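Local coordinates for flagellar motor switch protein FliG (Aquifex aeolicus, PDB 3HJL), which probably forms part of the rotor-mounted switch complex of the bacterial flagellar motor, which contacts the components that determine the direction of flagellar rotation, at residues E231-F240 / Q309-I320; K260-L268 / L289-V300. All coordinates share one frame; numbering follows the deposited sequence.

Contact 1: E231-F240 / Q309-I320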
loop_
_atom_site.group_PDB
_atom_site.type_symbol
_atom_site.label_atom_id
_atom_site.label_comp_id
_atom_site.label_asym_id
_atom_site.label_seq_id
_atom_site.Cartn_x
_atom_site.Cartn_y
_atom_site.Cartn_z
ATOM N N GLU A 231 -18.559 16.384 -5.396
ATOM C CA GLU A 231 -18.599 16.794 -6.795
ATOM C C GLU A 231 -18.808 15.624 -7.752
ATOM O O GLU A 231 -19.583 15.742 -8.695
ATOM C CB GLU A 231 -17.336 17.591 -7.162
ATOM C CG GLU A 231 -17.172 17.973 -8.652
ATOM C CD GLU A 231 -18.247 18.915 -9.192
ATOM O OE1 GLU A 231 -18.088 19.365 -10.347
ATOM O OE2 GLU A 231 -19.225 19.229 -8.482
ATOM N N ARG A 232 -18.120 14.506 -7.509
ATOM C CA ARG A 232 -18.301 13.299 -8.329
ATOM C C ARG A 232 -19.724 12.748 -8.235
ATOM O O ARG A 232 -20.245 12.221 -9.219
ATOM C CB ARG A 232 -17.272 12.218 -7.973
ATOM C CG ARG A 232 -15.858 12.578 -8.423
ATOM C CD ARG A 232 -14.843 11.452 -8.231
ATOM N NE ARG A 232 -14.939 10.795 -6.918
ATOM C CZ ARG A 232 -15.453 9.580 -6.677
ATOM N NH1 ARG A 232 -15.930 8.798 -7.654
ATOM N NH2 ARG A 232 -15.470 9.120 -5.426
ATOM N N ILE A 233 -20.352 12.891 -7.063
ATOM C CA ILE A 233 -21.757 12.524 -6.890
ATOM C C ILE A 233 -22.666 13.457 -7.700
ATOM O O ILE A 233 -23.540 12.977 -8.426
ATOM C CB ILE A 233 -22.204 12.541 -5.397
ATOM C CG1 ILE A 233 -21.500 11.437 -4.601
ATOM C CG2 ILE A 233 -23.714 12.328 -5.286
ATOM C CD1 ILE A 233 -21.622 11.604 -3.102
ATOM N N ARG A 234 -22.435 14.772 -7.595
ATOM C CA ARG A 234 -23.257 15.776 -8.304
ATOM C C ARG A 234 -23.185 15.636 -9.826
ATOM O O ARG A 234 -24.163 15.905 -10.512
ATOM C CB ARG A 234 -22.871 17.212 -7.921
ATOM C CG ARG A 234 -22.976 17.550 -6.435
ATOM C CD ARG A 234 -22.913 19.058 -6.194
ATOM N NE ARG A 234 -24.204 19.577 -5.722
ATOM C CZ ARG A 234 -24.550 19.752 -4.438
ATOM N NH1 ARG A 234 -23.697 19.508 -3.428
ATOM N NH2 ARG A 234 -25.766 20.205 -4.153
ATOM N N GLU A 235 -22.009 15.273 -10.343
ATOM C CA GLU A 235 -21.832 14.958 -11.772
ATOM C C GLU A 235 -22.794 13.851 -12.238
ATOM O O GLU A 235 -23.353 13.929 -13.331
ATOM C CB GLU A 235 -20.384 14.535 -12.051
ATOM C CG GLU A 235 -19.385 15.696 -12.023
ATOM C CD GLU A 235 -17.929 15.252 -12.173
ATOM O OE1 GLU A 235 -17.659 14.026 -12.174
ATOM O OE2 GLU A 235 -17.051 16.143 -12.293
ATOM N N LYS A 236 -23.002 12.852 -11.393
ATOM C CA LYS A 236 -23.933 11.762 -11.688
ATOM C C LYS A 236 -25.409 12.120 -11.462
ATOM O O LYS A 236 -26.288 11.436 -12.004
ATOM C CB LYS A 236 -23.572 10.528 -10.863
ATOM C CG LYS A 236 -22.160 9.988 -11.109
ATOM C CD LYS A 236 -21.985 9.479 -12.516
ATOM C CE LYS A 236 -20.696 8.722 -12.662
ATOM N NZ LYS A 236 -20.536 8.252 -14.055
ATOM N N MET A 237 -25.681 13.158 -10.655
ATOM C CA MET A 237 -27.063 13.621 -10.385
ATOM C C MET A 237 -27.723 14.286 -11.597
ATOM O O MET A 237 -28.947 14.230 -11.741
ATOM C CB MET A 237 -27.114 14.553 -9.166
ATOM C CG MET A 237 -26.934 13.831 -7.819
ATOM S SD MET A 237 -26.679 14.952 -6.416
ATOM C CE MET A 237 -28.177 15.936 -6.453
ATOM N N PHE A 238 -26.929 14.980 -12.416
ATOM C CA PHE A 238 -27.400 15.447 -13.723
ATOM C C PHE A 238 -26.363 15.118 -14.795
ATOM O O PHE A 238 -25.224 15.676 -14.795
ATOM C CB PHE A 238 -27.734 16.944 -13.755
ATOM C CG PHE A 238 -28.556 17.339 -14.962
ATOM C CD1 PHE A 238 -29.946 17.330 -14.899
ATOM C CD2 PHE A 238 -27.946 17.606 -16.181
ATOM C CE1 PHE A 238 -30.710 17.625 -16.012
ATOM C CE2 PHE A 238 -28.701 17.906 -17.301
ATOM C CZ PHE A 238 -30.090 17.915 -17.217
ATOM N N THR A 239 -26.780 14.228 -15.709
ATOM C CA THR A 239 -25.945 13.748 -16.805
ATOM C C THR A 239 -26.481 14.335 -18.108
ATOM O O THR A 239 -27.569 14.921 -18.133
ATOM C CB THR A 239 -25.935 12.178 -16.855
ATOM O OG1 THR A 239 -24.927 11.725 -17.766
ATOM C CG2 THR A 239 -27.290 11.613 -17.282
ATOM N N PHE A 240 -25.696 14.220 -19.176
ATOM C CA PHE A 240 -26.100 14.726 -20.488
ATOM C C PHE A 240 -27.368 14.023 -21.008
ATOM O O PHE A 240 -28.199 14.636 -21.673
ATOM C CB PHE A 240 -24.955 14.576 -21.494
ATOM C CG PHE A 240 -25.167 15.351 -22.772
ATOM C CD1 PHE A 240 -24.869 16.702 -22.834
ATOM C CD2 PHE A 240 -25.653 14.724 -23.912
ATOM C CE1 PHE A 240 -25.060 17.421 -24.005
ATOM C CE2 PHE A 240 -25.839 15.437 -25.088
ATOM C CZ PHE A 240 -25.548 16.783 -25.130
ATOM N N GLN A 309 -19.950 18.114 -23.943
ATOM C CA GLN A 309 -21.113 17.579 -23.218
ATOM C C GLN A 309 -21.160 17.997 -21.743
ATOM O O GLN A 309 -22.213 18.433 -21.264
ATOM C CB GLN A 309 -21.203 16.054 -23.344
ATOM C CG GLN A 309 -21.813 15.607 -24.669
ATOM C CD GLN A 309 -22.047 14.125 -24.757
ATOM O OE1 GLN A 309 -21.826 13.389 -23.801
ATOM N NE2 GLN A 309 -22.524 13.676 -25.908
ATOM N N ARG A 310 -20.025 17.903 -21.039
ATOM C CA ARG A 310 -19.962 18.361 -19.638
ATOM C C ARG A 310 -20.099 19.880 -19.510
ATOM O O ARG A 310 -20.590 20.361 -18.492
ATOM C CB ARG A 310 -18.706 17.857 -18.904
ATOM C CG ARG A 310 -17.368 18.416 -19.372
ATOM C CD ARG A 310 -16.215 17.904 -18.499
ATOM N NE ARG A 310 -15.977 16.461 -18.686
ATOM C CZ ARG A 310 -15.008 15.897 -19.428
ATOM N NH1 ARG A 310 -14.089 16.621 -20.078
ATOM N NH2 ARG A 310 -14.939 14.565 -19.498
ATOM N N GLN A 311 -19.658 20.623 -20.532
ATOM C CA GLN A 311 -19.819 22.086 -20.563
ATOM C C GLN A 311 -21.297 22.483 -20.652
ATOM O O GLN A 311 -21.738 23.408 -19.973
ATOM C CB GLN A 311 -19.020 22.716 -21.714
ATOM C CG GLN A 311 -17.531 22.900 -21.404
ATOM C CD GLN A 311 -16.728 23.473 -22.572
ATOM O OE1 GLN A 311 -17.216 23.570 -23.703
ATOM N NE2 GLN A 311 -15.487 23.852 -22.297
ATOM N N VAL A 312 -22.050 21.777 -21.490
ATOM C CA VAL A 312 -23.500 21.974 -21.589
ATOM C C VAL A 312 -24.171 21.633 -20.244
ATOM O O VAL A 312 -25.057 22.351 -19.798
ATOM C CB VAL A 312 -24.118 21.095 -22.720
ATOM C CG1 VAL A 312 -25.642 21.192 -22.724
ATOM C CG2 VAL A 312 -23.543 21.485 -24.085
ATOM N N VAL A 313 -23.718 20.548 -19.605
ATOM C CA VAL A 313 -24.224 20.136 -18.283
ATOM C C VAL A 313 -23.906 21.161 -17.171
ATOM O O VAL A 313 -24.759 21.424 -16.317
ATOM C CB VAL A 313 -23.700 18.720 -17.892
ATOM C CG1 VAL A 313 -24.042 18.379 -16.427
ATOM C CG2 VAL A 313 -24.280 17.660 -18.842
ATOM N N ASN A 314 -22.701 21.741 -17.193
ATOM C CA ASN A 314 -22.333 22.824 -16.254
ATOM C C ASN A 314 -23.298 24.000 -16.371
ATOM O O ASN A 314 -23.699 24.594 -15.366
ATOM C CB ASN A 314 -20.914 23.354 -16.532
ATOM C CG ASN A 314 -19.820 22.373 -16.148
ATOM O OD1 ASN A 314 -19.979 21.566 -15.242
ATOM N ND2 ASN A 314 -18.680 22.470 -16.828
ATOM N N ILE A 315 -23.615 24.357 -17.612
ATOM C CA ILE A 315 -24.577 25.412 -17.909
ATOM C C ILE A 315 -25.972 25.014 -17.427
ATOM O O ILE A 315 -26.665 25.822 -16.810
ATOM C CB ILE A 315 -24.597 25.744 -19.434
ATOM C CG1 ILE A 315 -23.308 26.475 -19.820
ATOM C CG2 ILE A 315 -25.814 26.594 -19.807
ATOM C CD1 ILE A 315 -23.062 26.529 -21.288
ATOM N N ILE A 316 -26.357 23.764 -17.679
ATOM C CA ILE A 316 -27.668 23.258 -17.261
ATOM C C ILE A 316 -27.852 23.265 -15.727
ATOM O O ILE A 316 -28.947 23.556 -15.244
ATOM C CB ILE A 316 -27.971 21.864 -17.872
ATOM C CG1 ILE A 316 -28.282 22.009 -19.364
ATOM C CG2 ILE A 316 -29.185 21.227 -17.204
ATOM C CD1 ILE A 316 -28.348 20.695 -20.116
ATOM N N ARG A 317 -26.776 22.998 -14.977
ATOM C CA ARG A 317 -26.819 23.030 -13.501
ATOM C C ARG A 317 -27.245 24.386 -12.939
ATOM O O ARG A 317 -27.976 24.448 -11.952
ATOM C CB ARG A 317 -25.457 22.719 -12.900
ATOM C CG ARG A 317 -25.011 21.271 -12.931
ATOM C CD ARG A 317 -24.109 21.048 -11.728
ATOM N NE ARG A 317 -23.092 20.035 -11.924
ATOM C CZ ARG A 317 -22.102 19.801 -11.057
ATOM N NH1 ARG A 317 -22.005 20.489 -9.908
ATOM N NH2 ARG A 317 -21.208 18.862 -11.334
ATOM N N LYS A 318 -26.695 25.458 -13.507
ATOM C CA LYS A 318 -27.080 26.827 -13.142
ATOM C C LYS A 318 -28.577 27.101 -13.370
ATOM O O LYS A 318 -29.183 27.857 -12.619
ATOM C CB LYS A 318 -26.242 27.843 -13.922
ATOM C CG LYS A 318 -24.805 27.978 -13.433
ATOM C CD LYS A 318 -23.963 28.787 -14.425
ATOM C CE LYS A 318 -22.857 29.585 -13.732
ATOM N NZ LYS A 318 -23.380 30.827 -13.076
ATOM N N MET A 319 -29.163 26.467 -14.392
ATOM C CA MET A 319 -30.612 26.578 -14.668
ATOM C C MET A 319 -31.383 25.918 -13.519
ATOM O O MET A 319 -32.406 26.432 -13.075
ATOM C CB MET A 319 -31.035 25.883 -15.984
ATOM C CG MET A 319 -30.087 25.984 -17.176
ATOM S SD MET A 319 -29.784 27.617 -17.827
ATOM C CE MET A 319 -31.279 27.862 -18.768
ATOM N N ILE A 320 -30.882 24.770 -13.057
ATOM C CA ILE A 320 -31.465 24.053 -11.916
ATOM C C ILE A 320 -31.280 24.859 -10.610
ATOM O O ILE A 320 -32.156 24.852 -9.744
ATOM C CB ILE A 320 -30.870 22.615 -11.773
ATOM C CG1 ILE A 320 -31.158 21.781 -13.032
ATOM C CG2 ILE A 320 -31.455 21.902 -10.551
ATOM C CD1 ILE A 320 -30.657 20.347 -12.953
#

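Contact 2: K260-L268 / L289-V300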
loop_
_atom_site.group_PDB
_atom_site.type_symbol
_atom_site.label_atom_id
_atom_site.label_comp_id
_atom_site.label_asym_id
_atom_site.label_seq_id
_atom_site.Cartn_x
_atom_site.Cartn_y
_atom_site.Cartn_z
ATOM N N LYS A 260 -22.635 27.918 -29.803
ATOM C CA LYS A 260 -23.051 27.065 -30.926
ATOM C C LYS A 260 -22.061 25.930 -31.194
ATOM O O LYS A 260 -22.471 24.780 -31.383
ATOM C CB LYS A 260 -23.225 27.908 -32.211
ATOM C CG LYS A 260 -23.576 27.080 -33.467
ATOM C CD LYS A 260 -23.751 27.922 -34.716
ATOM C CE LYS A 260 -23.871 27.006 -35.931
ATOM N NZ LYS A 260 -24.420 27.685 -37.124
ATOM N N ASN A 261 -20.771 26.265 -31.248
ATOM C CA ASN A 261 -19.723 25.278 -31.520
ATOM C C ASN A 261 -19.665 24.213 -30.420
ATOM O O ASN A 261 -19.539 23.023 -30.715
ATOM C CB ASN A 261 -18.340 25.946 -31.691
ATOM C CG ASN A 261 -18.285 26.924 -32.875
ATOM O OD1 ASN A 261 -18.967 26.744 -33.888
ATOM N ND2 ASN A 261 -17.456 27.959 -32.745
ATOM N N THR A 262 -19.771 24.642 -29.161
ATOM C CA THR A 262 -19.807 23.709 -28.020
ATOM C C THR A 262 -20.997 22.757 -28.121
ATOM O O THR A 262 -20.837 21.546 -27.954
ATOM C CB THR A 262 -19.883 24.459 -26.669
ATOM O OG1 THR A 262 -18.774 25.359 -26.557
ATOM C CG2 THR A 262 -19.864 23.478 -25.496
ATOM N N LEU A 263 -22.177 23.303 -28.424
ATOM C CA LEU A 263 -23.395 22.487 -28.573
ATOM C C LEU A 263 -23.309 21.526 -29.771
ATOM O O LEU A 263 -23.750 20.393 -29.681
ATOM C CB LEU A 263 -24.637 23.382 -28.711
ATOM C CG LEU A 263 -25.992 22.662 -28.667
ATOM C CD1 LEU A 263 -26.190 22.005 -27.309
ATOM C CD2 LEU A 263 -27.148 23.600 -28.988
ATOM N N MET A 264 -22.804 22.011 -30.901
ATOM C CA MET A 264 -22.607 21.168 -32.086
ATOM C C MET A 264 -21.740 19.960 -31.779
ATOM O O MET A 264 -22.111 18.829 -32.099
ATOM C CB MET A 264 -21.938 21.957 -33.219
ATOM C CG MET A 264 -22.900 22.762 -34.073
ATOM S SD MET A 264 -22.175 23.634 -35.472
ATOM C CE MET A 264 -20.826 22.571 -35.926
ATOM N N ILE A 265 -20.579 20.225 -31.175
ATOM C CA ILE A 265 -19.599 19.193 -30.818
ATOM C C ILE A 265 -20.184 18.190 -29.822
ATOM O O ILE A 265 -20.024 16.978 -29.994
ATOM C CB ILE A 265 -18.305 19.826 -30.227
ATOM C CG1 ILE A 265 -17.535 20.605 -31.307
ATOM C CG2 ILE A 265 -17.387 18.742 -29.637
ATOM C CD1 ILE A 265 -16.791 19.713 -32.297
ATOM N N ALA A 266 -20.862 18.708 -28.793
ATOM C CA ALA A 266 -21.565 17.887 -27.793
ATOM C C ALA A 266 -22.584 16.949 -28.417
ATOM O O ALA A 266 -22.734 15.805 -27.972
ATOM C CB ALA A 266 -22.262 18.775 -26.774
ATOM N N LEU A 267 -23.304 17.451 -29.419
ATOM C CA LEU A 267 -24.346 16.675 -30.084
ATOM C C LEU A 267 -23.836 15.619 -31.069
ATOM O O LEU A 267 -24.598 14.751 -31.457
ATOM C CB LEU A 267 -25.380 17.594 -30.740
ATOM C CG LEU A 267 -26.289 18.392 -29.785
ATOM C CD1 LEU A 267 -27.201 19.275 -30.568
ATOM C CD2 LEU A 267 -27.114 17.492 -28.873
ATOM N N LEU A 268 -22.556 15.671 -31.447
ATOM C CA LEU A 268 -21.966 14.636 -32.320
ATOM C C LEU A 268 -22.032 13.254 -31.678
ATOM O O LEU A 268 -22.343 12.272 -32.351
ATOM C CB LEU A 268 -20.501 14.949 -32.666
ATOM C CG LEU A 268 -20.198 16.093 -33.624
ATOM C CD1 LEU A 268 -18.689 16.273 -33.731
ATOM C CD2 LEU A 268 -20.801 15.820 -34.999
ATOM N N LEU A 289 -28.890 25.387 -40.715
ATOM C CA LEU A 289 -27.467 25.769 -40.728
ATOM C C LEU A 289 -26.632 25.006 -39.671
ATOM O O LEU A 289 -25.448 24.733 -39.891
ATOM C CB LEU A 289 -27.320 27.297 -40.542
ATOM C CG LEU A 289 -25.909 27.915 -40.509
ATOM C CD1 LEU A 289 -25.111 27.574 -41.762
ATOM C CD2 LEU A 289 -25.990 29.423 -40.343
ATOM N N PHE A 290 -27.250 24.674 -38.537
ATOM C CA PHE A 290 -26.580 23.946 -37.442
ATOM C C PHE A 290 -26.195 22.526 -37.868
ATOM O O PHE A 290 -25.066 22.076 -37.627
ATOM C CB PHE A 290 -27.517 23.891 -36.229
ATOM C CG PHE A 290 -26.875 23.401 -34.961
ATOM C CD1 PHE A 290 -26.933 22.055 -34.608
ATOM C CD2 PHE A 290 -26.342 24.307 -34.050
ATOM C CE1 PHE A 290 -26.406 21.612 -33.409
ATOM C CE2 PHE A 290 -25.825 23.873 -32.844
ATOM C CZ PHE A 290 -25.852 22.521 -32.527
ATOM N N LEU A 291 -27.153 21.824 -38.472
ATOM C CA LEU A 291 -26.930 20.479 -39.007
ATOM C C LEU A 291 -25.873 20.473 -40.108
ATOM O O LEU A 291 -25.060 19.545 -40.184
ATOM C CB LEU A 291 -28.233 19.896 -39.562
ATOM C CG LEU A 291 -29.323 19.556 -38.549
ATOM C CD1 LEU A 291 -30.620 19.208 -39.262
ATOM C CD2 LEU A 291 -28.873 18.404 -37.656
ATOM N N GLU A 292 -25.909 21.492 -40.966
ATOM C CA GLU A 292 -24.934 21.634 -42.050
ATOM C C GLU A 292 -23.526 21.891 -41.518
ATOM O O GLU A 292 -22.561 21.263 -41.971
ATOM C CB GLU A 292 -25.354 22.747 -43.009
ATOM C CG GLU A 292 -26.553 22.373 -43.874
ATOM C CD GLU A 292 -27.131 23.548 -44.650
ATOM O OE1 GLU A 292 -26.524 24.644 -44.647
ATOM O OE2 GLU A 292 -28.199 23.370 -45.271
ATOM N N ASP A 293 -23.413 22.796 -40.548
ATOM C CA ASP A 293 -22.133 23.057 -39.889
ATOM C C ASP A 293 -21.640 21.860 -39.053
ATOM O O ASP A 293 -20.432 21.718 -38.868
ATOM C CB ASP A 293 -22.203 24.316 -39.011
ATOM C CG ASP A 293 -22.350 25.596 -39.821
ATOM O OD1 ASP A 293 -23.022 26.520 -39.319
ATOM O OD2 ASP A 293 -21.801 25.689 -40.949
ATOM N N MET A 294 -22.561 21.035 -38.526
ATOM C CA MET A 294 -22.184 19.800 -37.797
ATOM C C MET A 294 -21.414 18.811 -38.680
ATOM O O MET A 294 -20.459 18.192 -38.214
ATOM C CB MET A 294 -23.402 19.087 -37.160
ATOM C CG MET A 294 -23.743 19.529 -35.725
ATOM S SD MET A 294 -24.656 18.278 -34.768
ATOM C CE MET A 294 -26.181 18.222 -35.688
ATOM N N GLU A 295 -21.845 18.644 -39.932
ATOM C CA GLU A 295 -21.096 17.820 -40.901
ATOM C C GLU A 295 -19.767 18.498 -41.291
ATOM O O GLU A 295 -18.764 17.821 -41.535
ATOM C CB GLU A 295 -21.938 17.540 -42.153
ATOM C CG GLU A 295 -21.296 16.538 -43.137
ATOM C CD GLU A 295 -22.202 16.168 -44.312
ATOM O OE1 GLU A 295 -23.429 16.042 -44.111
ATOM O OE2 GLU A 295 -21.680 15.968 -45.431
ATOM N N ALA A 296 -19.774 19.835 -41.328
ATOM C CA ALA A 296 -18.588 20.650 -41.641
ATOM C C ALA A 296 -17.393 20.462 -40.693
ATOM O O ALA A 296 -16.258 20.748 -41.076
ATOM C CB ALA A 296 -18.977 22.122 -41.671
ATOM N N LEU A 297 -17.657 20.033 -39.456
ATOM C CA LEU A 297 -16.614 19.846 -38.439
ATOM C C LEU A 297 -15.587 18.751 -38.767
ATOM O O LEU A 297 -14.408 18.890 -38.434
ATOM C CB LEU A 297 -17.251 19.538 -37.079
ATOM C CG LEU A 297 -18.067 20.644 -36.410
ATOM C CD1 LEU A 297 -18.817 20.083 -35.219
ATOM C CD2 LEU A 297 -17.183 21.824 -35.992
ATOM N N GLY A 298 -16.037 17.659 -39.384
ATOM C CA GLY A 298 -15.150 16.544 -39.707
ATOM C C GLY A 298 -14.889 15.699 -38.467
ATOM O O GLY A 298 -15.656 15.772 -37.502
ATOM N N PRO A 299 -13.792 14.910 -38.466
ATOM C CA PRO A 299 -13.544 14.009 -37.331
ATOM C C PRO A 299 -13.128 14.735 -36.045
ATOM O O PRO A 299 -12.080 15.378 -36.011
ATOM C CB PRO A 299 -12.413 13.112 -37.837
ATOM C CG PRO A 299 -11.693 13.936 -38.844
ATOM C CD PRO A 299 -12.730 14.817 -39.487
ATOM N N VAL A 300 -13.966 14.628 -35.016
ATOM C CA VAL A 300 -13.742 15.265 -33.714
ATOM C C VAL A 300 -13.463 14.183 -32.681
ATOM O O VAL A 300 -14.179 13.184 -32.632
ATOM C CB VAL A 300 -14.992 16.054 -33.269
ATOM C CG1 VAL A 300 -14.808 16.603 -31.869
ATOM C CG2 VAL A 300 -15.297 17.179 -34.267
#

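Contact 1: E231-F240 / Q309-I320
Glu231 opens this contact by reaching across to Arg317, where helix 227-237 and helix 302-320 of the all-helical FliG C-terminal domain run nearly perpendicular to each other. At the end of the first helix, Met237-Phe238-Thr239-Phe240 matches the MFXF motif of the FliG family, known as a hinge between helical subdomains. The Glu231 carboxylate forms a loose salt bridge, its plane turned 49° from that of the guanidinium. OE2 lies at the guanidinium edge, while OE1 comes in obliquely, 3.3 Å from Arg317 NH2; all three hydrogen bonds involved are weak. The Arg317 chain runs extended from CG to NE, long enough to reach the carboxylate. One turn on, Arg234 lays its CB over a face of that guanidinium, 3.9 Å from Arg317 NH1, and sends its own charged end to Glu216 and Glu230. Glu235 CG touches the edge, 3.7 Å from Arg317 NH2.

Phe238, where the chain leaves helical geometry, drops its ring onto helix 302-320. Ile316 CG2 sits over one face, 3.4 Å from Phe238 CE2, with Val313 CG1 at the ring edge. Ile320 CD1 approaches obliquely, 3.7 Å from Phe238 CD1.

In Phe240, CG stands opposite the backbone N (chi1 -167°), which swings the ring against the start of the segment 309-320. There the Gln309 amide stacks on it, the two planes just 5° apart, and Gln309 CG rests above the ring centre. With an alanine here, the Gln309 side chain would probably lose its flat support and a gap would open beside Val312. The amide is held in place by the hydrogen bond from Gln309 NE2 to Ala266 O, while Val312 CB meets the ring edge 4.0 Å from Phe240 CE1.

Contact 2: K260-L268 / L289-V300
With Phe290 turning its CG away from its own backbone N (chi1 -169°) and Met264 carrying its CG on the far side from its carbonyl carbon (chi1 -84°), the two side chains slide past each other in opposite directions. Met264 CG lies over one ring face, 3.3 Å from Phe290 CZ, and the sulfur follows above the same ring in a Met-aromatic contact. The end of the chain then bends and brings Met264 CE to Leu297 CD1, 3.3 Å away. The Phe290 ring is a knob in the hole formed by Lys260, Leu263, Met264 and Leu267, joining helix 260-268 to helix 284-296. By sequence the latter corresponds to the torque helix of the FliG C-terminal domain, thought to face the stator. Lys260, fully extended, passes the ring and brings NZ to Asp293 OD1 at 2.9 Å, nearly in line with the carboxylate C-O bond. Met294 CG fills in beside Met264 CG at 3.7 Å. Past the helix, Gly298 takes a positive phi and the chain turns back, which lets Val300 CG2 touch Ile265 CD1 at 3.5 Å and Leu268 CD1 at 3.6 Å.

Contact 2 is nested along the chain within the loop closed by contact 1, and their centres lie 21 Å apart. The two meet directly where helix 260-268 packs on helix 302-320, through the Gln309 to Ala266 hydrogen bond, 3.0 Å from NE2 to O, and through Val312 CG2, which lies 4.0 Å from Ala266 CB. Leu267 touches both aromatic rings, Phe240 of contact 1 and Phe290 of contact 2, so helix 260-268 is the shared layer between the hinge sequence and the helix matching the torque helix. Both contacts lie away from the EHPQR motif, whose residues belong to the middle domain.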